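Hypothetical Thioesterase Protein SP_1851 (Streptococcus pneumoniae serotype 4, PDB 4XY5) probably hydrolyses thioesters, such as those of acyl-coenzyme A, as a hotdog-fold thioesterase of the PaaI type. Local coordinates at residues G43-I57 with I76-I90. The protein carries 1 engineered substitution. Sequence-based numbering, arbitrary orientation.
Engineered in segment 43-57: Ala55 (natural residue Asp).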
loop_
_atom_site.group_PDB
_atom_site.type_symbol
_atom_site.label_atom_id
_atom_site.label_comp_id
_atom_site.label_asym_id
_atom_site.label_seq_id
_atom_site.Cartn_x
_atom_site.Cartn_y
_atom_site.Cartn_z
ATOM N N GLY A 43 -18.459 -5.317 -16.407
ATOM C CA GLY A 43 -18.553 -4.293 -17.431
ATOM C C GLY A 43 -17.887 -2.989 -17.044
ATOM O O GLY A 43 -18.070 -1.966 -17.699
ATOM N N ASN A 44 -17.116 -3.024 -15.963
ATOM C CA ASN A 44 -16.359 -1.859 -15.523
ATOM C C ASN A 44 -14.900 -2.011 -15.949
ATOM O O ASN A 44 -14.460 -3.117 -16.257
ATOM C CB ASN A 44 -16.482 -1.685 -14.011
ATOM C CG ASN A 44 -17.894 -1.319 -13.583
ATOM O OD1 ASN A 44 -18.589 -0.570 -14.268
ATOM N ND2 ASN A 44 -18.326 -1.861 -12.459
ATOM N N ALA A 45 -14.157 -0.912 -16.001
ATOM C CA ALA A 45 -12.738 -1.019 -16.315
ATOM C C ALA A 45 -12.101 -1.897 -15.251
ATOM O O ALA A 45 -12.309 -1.678 -14.057
ATOM C CB ALA A 45 -12.072 0.350 -16.366
ATOM N N HIS A 46 -11.348 -2.894 -15.699
ATOM C CA HIS A 46 -10.726 -3.868 -14.820
ATOM C C HIS A 46 -9.708 -3.163 -13.918
ATOM O O HIS A 46 -9.010 -2.262 -14.371
ATOM C CB HIS A 46 -10.061 -4.958 -15.661
ATOM C CG HIS A 46 -9.715 -6.192 -14.894
ATOM N ND1 HIS A 46 -8.691 -6.231 -13.973
ATOM C CD2 HIS A 46 -10.256 -7.432 -14.911
ATOM C CE1 HIS A 46 -8.620 -7.442 -13.451
ATOM N NE2 HIS A 46 -9.555 -8.192 -14.009
ATOM N N GLY A 47 -9.635 -3.556 -12.650
ATOM C CA GLY A 47 -8.676 -2.947 -11.742
ATOM C C GLY A 47 -7.245 -3.150 -12.200
ATOM O O GLY A 47 -6.378 -2.318 -11.946
ATOM N N GLY A 48 -6.986 -4.266 -12.870
ATOM C CA GLY A 48 -5.661 -4.532 -13.406
ATOM C C GLY A 48 -5.336 -3.652 -14.601
ATOM O O GLY A 48 -4.205 -3.208 -14.782
ATOM N N TYR A 49 -6.336 -3.419 -15.440
ATOM C CA TYR A 49 -6.200 -2.478 -16.547
ATOM C C TYR A 49 -5.853 -1.091 -16.033
ATOM O O TYR A 49 -4.889 -0.471 -16.494
ATOM C CB TYR A 49 -7.498 -2.446 -17.373
ATOM C CG TYR A 49 -7.707 -1.222 -18.247
ATOM C CD1 TYR A 49 -7.156 -1.140 -19.519
ATOM C CD2 TYR A 49 -8.509 -0.167 -17.808
ATOM C CE1 TYR A 49 -7.368 -0.014 -20.320
ATOM C CE2 TYR A 49 -8.727 0.948 -18.597
ATOM C CZ TYR A 49 -8.160 1.018 -19.848
ATOM O OH TYR A 49 -8.377 2.132 -20.631
ATOM N N LEU A 50 -6.616 -0.611 -15.056
ATOM C CA LEU A 50 -6.368 0.716 -14.497
ATOM C C LEU A 50 -4.977 0.786 -13.873
ATOM O O LEU A 50 -4.268 1.757 -14.058
ATOM C CB LEU A 50 -7.426 1.078 -13.444
ATOM C CG LEU A 50 -8.860 1.227 -13.969
ATOM C CD1 LEU A 50 -9.810 1.431 -12.786
ATOM C CD2 LEU A 50 -8.906 2.402 -14.908
ATOM N N PHE A 51 -4.591 -0.251 -13.138
ATOM C CA PHE A 51 -3.249 -0.271 -12.553
ATOM C C PHE A 51 -2.188 -0.226 -13.638
ATOM O O PHE A 51 -1.172 0.471 -13.514
ATOM C CB PHE A 51 -3.046 -1.514 -11.691
ATOM C CG PHE A 51 -1.678 -1.596 -11.058
ATOM C CD1 PHE A 51 -1.461 -1.112 -9.780
ATOM C CD2 PHE A 51 -0.610 -2.167 -11.750
ATOM C CE1 PHE A 51 -0.203 -1.200 -9.193
ATOM C CE2 PHE A 51 0.638 -2.254 -11.188
ATOM C CZ PHE A 51 0.854 -1.768 -9.894
ATOM N N THR A 52 -2.396 -0.993 -14.703
ATOM C CA THR A 52 -1.383 -1.061 -15.733
ATOM C C THR A 52 -1.221 0.304 -16.423
ATOM O O THR A 52 -0.104 0.707 -16.745
ATOM C CB THR A 52 -1.712 -2.174 -16.764
ATOM O OG1 THR A 52 -1.670 -3.453 -16.097
ATOM C CG2 THR A 52 -0.704 -2.179 -17.925
ATOM N N LEU A 53 -2.324 1.012 -16.634
ATOM C CA LEU A 53 -2.228 2.386 -17.138
ATOM C C LEU A 53 -1.306 3.204 -16.228
ATOM O O LEU A 53 -0.401 3.888 -16.707
ATOM C CB LEU A 53 -3.605 3.045 -17.227
ATOM C CG LEU A 53 -4.657 2.436 -18.158
ATOM C CD1 LEU A 53 -5.934 3.267 -18.139
ATOM C CD2 LEU A 53 -4.141 2.315 -19.603
ATOM N N CYS A 54 -1.505 3.096 -14.916
ATOM C CA CYS A 54 -0.702 3.875 -13.972
ATOM C C CYS A 54 0.771 3.459 -13.973
ATOM O O CYS A 54 1.670 4.310 -13.915
ATOM C CB CYS A 54 -1.254 3.751 -12.548
ATOM S SG CYS A 54 -2.864 4.494 -12.350
ATOM N N ALA A 55 1.021 2.153 -14.025
ATOM C CA ALA A 55 2.396 1.653 -13.962
ATOM C C ALA A 55 3.201 2.042 -15.189
ATOM O O ALA A 55 4.388 2.374 -15.092
ATOM C CB ALA A 55 2.411 0.139 -13.792
ATOM N N GLN A 56 2.568 1.973 -16.352
ATOM C CA GLN A 56 3.234 2.395 -17.573
ATOM C C GLN A 56 3.598 3.885 -17.501
ATOM O O GLN A 56 4.730 4.287 -17.809
ATOM C CB GLN A 56 2.342 2.107 -18.771
ATOM C CG GLN A 56 2.966 2.446 -20.116
ATOM C CD GLN A 56 4.125 1.534 -20.483
ATOM O OE1 GLN A 56 4.479 0.610 -19.745
ATOM N NE2 GLN A 56 4.730 1.797 -21.635
ATOM N N ILE A 57 2.661 4.701 -17.032
ATOM C CA ILE A 57 2.922 6.136 -16.935
ATOM C C ILE A 57 3.994 6.405 -15.871
ATOM O O ILE A 57 4.832 7.287 -16.039
ATOM C CB ILE A 57 1.610 6.940 -16.663
ATOM C CG1 ILE A 57 0.971 7.366 -17.993
ATOM C CG2 ILE A 57 1.882 8.215 -15.857
ATOM C CD1 ILE A 57 0.706 6.217 -18.980
ATOM N N ILE A 76 -2.582 1.258 -4.883
ATOM C CA ILE A 76 -3.572 1.943 -5.710
ATOM C C ILE A 76 -4.912 1.959 -4.991
ATOM O O ILE A 76 -5.256 0.999 -4.305
ATOM C CB ILE A 76 -3.720 1.264 -7.114
ATOM C CG1 ILE A 76 -4.802 1.954 -7.952
ATOM C CG2 ILE A 76 -4.019 -0.225 -6.950
ATOM C CD1 ILE A 76 -4.721 1.579 -9.471
ATOM N N ASN A 77 -5.620 3.081 -5.110
ATOM C CA ASN A 77 -6.980 3.239 -4.590
ATOM C C ASN A 77 -7.940 3.447 -5.735
ATOM O O ASN A 77 -7.707 4.308 -6.587
ATOM C CB ASN A 77 -7.089 4.442 -3.656
ATOM C CG ASN A 77 -6.459 4.189 -2.314
ATOM O OD1 ASN A 77 -5.254 4.351 -2.146
ATOM N ND2 ASN A 77 -7.270 3.780 -1.352
ATOM N N TYR A 78 -9.025 2.683 -5.738
ATOM C CA TYR A 78 -10.043 2.800 -6.766
ATOM C C TYR A 78 -11.230 3.617 -6.259
ATOM O O TYR A 78 -11.829 3.294 -5.232
ATOM C CB TYR A 78 -10.481 1.412 -7.217
ATOM C CG TYR A 78 -9.345 0.581 -7.785
ATOM C CD1 TYR A 78 -8.963 0.710 -9.114
ATOM C CD2 TYR A 78 -8.649 -0.329 -6.986
ATOM C CE1 TYR A 78 -7.929 -0.048 -9.640
ATOM C CE2 TYR A 78 -7.604 -1.106 -7.514
ATOM C CZ TYR A 78 -7.253 -0.956 -8.839
ATOM O OH TYR A 78 -6.221 -1.725 -9.378
ATOM N N LEU A 79 -11.558 4.677 -6.992
ATOM C CA LEU A 79 -12.487 5.698 -6.503
ATOM C C LEU A 79 -13.836 5.679 -7.207
ATOM O O LEU A 79 -14.886 5.889 -6.597
ATOM C CB LEU A 79 -11.861 7.083 -6.670
ATOM C CG LEU A 79 -10.455 7.211 -6.076
ATOM C CD1 LEU A 79 -9.981 8.635 -6.182
ATOM C CD2 LEU A 79 -10.468 6.761 -4.642
ATOM N N LYS A 80 -13.796 5.456 -8.506
ATOM C CA LYS A 80 -14.986 5.553 -9.340
ATOM C C LYS A 80 -14.755 4.672 -10.540
ATOM O O LYS A 80 -13.636 4.592 -11.041
ATOM C CB LYS A 80 -15.244 7.005 -9.758
ATOM C CG LYS A 80 -16.315 7.198 -10.841
ATOM C CD LYS A 80 -16.618 8.687 -11.042
ATOM C CE LYS A 80 -17.507 8.942 -12.256
ATOM N NZ LYS A 80 -18.789 8.183 -12.190
ATOM N N ALA A 81 -15.800 3.982 -10.984
ATOM C CA ALA A 81 -15.656 3.048 -12.096
ATOM C C ALA A 81 -15.283 3.749 -13.395
ATOM O O ALA A 81 -15.773 4.837 -13.687
ATOM C CB ALA A 81 -16.944 2.259 -12.288
ATOM N N GLY A 82 -14.406 3.118 -14.171
ATOM C CA GLY A 82 -14.235 3.492 -15.563
ATOM C C GLY A 82 -15.248 2.713 -16.386
ATOM O O GLY A 82 -15.584 1.576 -16.052
ATOM N N LYS A 83 -15.742 3.320 -17.462
ATOM C CA LYS A 83 -16.760 2.674 -18.297
ATOM C C LYS A 83 -16.338 2.620 -19.761
ATOM O O LYS A 83 -15.490 3.393 -20.192
ATOM C CB LYS A 83 -18.095 3.414 -18.182
ATOM C CG LYS A 83 -18.540 3.713 -16.760
ATOM C CD LYS A 83 -18.964 2.461 -16.007
ATOM C CE LYS A 83 -20.070 1.720 -16.738
ATOM N NZ LYS A 83 -20.459 0.459 -16.037
ATOM N N LEU A 84 -16.940 1.711 -20.524
ATOM C CA LEU A 84 -16.696 1.657 -21.961
ATOM C C LEU A 84 -16.830 3.051 -22.594
ATOM O O LEU A 84 -17.761 3.786 -22.277
ATOM C CB LEU A 84 -17.660 0.668 -22.628
ATOM C CG LEU A 84 -17.434 0.437 -24.127
ATOM C CD1 LEU A 84 -16.090 -0.242 -24.369
ATOM C CD2 LEU A 84 -18.571 -0.366 -24.740
ATOM N N ASP A 85 -15.852 3.402 -23.428
ATOM C CA ASP A 85 -15.793 4.655 -24.189
ATOM C C ASP A 85 -15.379 5.880 -23.358
ATOM O O ASP A 85 -15.246 6.972 -23.914
ATOM C CB ASP A 85 -17.131 4.938 -24.902
ATOM C CG ASP A 85 -17.371 4.014 -26.105
ATOM O OD1 ASP A 85 -18.505 3.507 -26.252
ATOM O OD2 ASP A 85 -16.443 3.807 -26.916
ATOM N N ASP A 86 -15.159 5.713 -22.050
ATOM C CA ASP A 86 -14.539 6.784 -21.267
ATOM C C ASP A 86 -13.207 7.138 -21.899
ATOM O O ASP A 86 -12.507 6.265 -22.403
ATOM C CB ASP A 86 -14.298 6.378 -19.803
ATOM C CG ASP A 86 -15.535 6.486 -18.934
ATOM O OD1 ASP A 86 -16.576 6.999 -19.404
ATOM O OD2 ASP A 86 -15.453 6.060 -17.756
ATOM N N VAL A 87 -12.852 8.418 -21.879
ATOM C CA VAL A 87 -11.486 8.805 -22.174
ATOM C C VAL A 87 -10.819 9.065 -20.831
ATOM O O VAL A 87 -11.297 9.886 -20.045
ATOM C CB VAL A 87 -11.409 10.044 -23.072
ATOM C CG1 VAL A 87 -9.952 10.497 -23.243
ATOM C CG2 VAL A 87 -12.048 9.737 -24.411
ATOM N N LEU A 88 -9.755 8.315 -20.557
ATOM C CA LEU A 88 -9.043 8.424 -19.291
ATOM C C LEU A 88 -7.776 9.230 -19.470
ATOM O O LEU A 88 -6.976 8.958 -20.365
ATOM C CB LEU A 88 -8.704 7.034 -18.746
ATOM C CG LEU A 88 -9.893 6.110 -18.536
ATOM C CD1 LEU A 88 -9.452 4.782 -17.905
ATOM C CD2 LEU A 88 -10.942 6.801 -17.690
ATOM N N THR A 89 -7.594 10.222 -18.609
ATOM C CA THR A 89 -6.366 10.995 -18.593
ATOM C C THR A 89 -5.524 10.530 -17.416
ATOM O O THR A 89 -5.953 10.616 -16.282
ATOM C CB THR A 89 -6.643 12.495 -18.479
ATOM O OG1 THR A 89 -7.453 12.900 -19.591
ATOM C CG2 THR A 89 -5.332 13.281 -18.501
ATOM N N ILE A 90 -4.329 10.046 -17.729
ATOM C CA ILE A 90 -3.409 9.461 -16.767
ATOM C C ILE A 90 -2.278 10.446 -16.565
ATOM O O ILE A 90 -1.493 10.686 -17.479
ATOM C CB ILE A 90 -2.834 8.120 -17.275
ATOM C CG1 ILE A 90 -3.927 7.297 -17.953
ATOM C CG2 ILE A 90 -2.139 7.340 -16.122
ATOM C CD1 ILE A 90 -3.398 6.436 -19.111
HETATM O O HOH W 1 -18.731 -0.283 -19.486
HETATM O O HOH W 2 -13.543 0.489 -12.911
#
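The ring of Tyr78 meets the first turn of helix 47-57 with its edge: Leu50 CB lies in the ring plane, and Leu50 CD1 approaches Tyr78 CD1 to 3.8 Å. One face of this ring carries CG1 of Ile76, two residues back on the same strand. Phe51 and Tyr49 likewise turn rim rather than face to the partner segment, with Ile76 CG2 beside Phe51 CD1 and Leu88 CD1 beside Tyr49 CE2, while a face of Tyr49 takes Leu53 CG.

The Tyr78 hydroxyl donates to Gly47 O, its OH 2.6 Å from that oxygen and well above the carbonyl plane. Phe51 N reaches Gly47 O from the opposite face, so two donors grip the oxygen and tie the tyrosine to the helix start. His46 caps that start: its ND1 accepts from Gly48 N in the ring plane, and its NE2 is hydrogen-bonded to OE1 of Gln56 of the second subunit.

Farther along, Leu88 CD1 meets Leu53 CD1 and Leu50 CD2, both helix leucines crossing Leu88 at about a right angle. Ile57 CG1 packs 3.6 Å from Ile90 CG2, the methyl branch that lies anti to the N of Ile90 itself; the two side chains meet at a slant.

Before the helix, Ala45 N donates to Gly82 O (2.9 Å, 161° at the hydrogen), and a water joins Ala45 O to Gly82 N. The bent Lys83 chain folds NZ back to 2.8 Å from Asn44 OD1, with a C=O...N angle of 164°.

Helix 47-57 runs 39° from strand 87-90, their axes 9.6 Å apart. Phe51 stacks on its counterpart in the second subunit, and Ile76 and Asn77 continue the sheet into that chain. A long helix wrapped by an antiparallel sheet, paired across such an interface, is the hotdog fold of PaaI-type thioesterases.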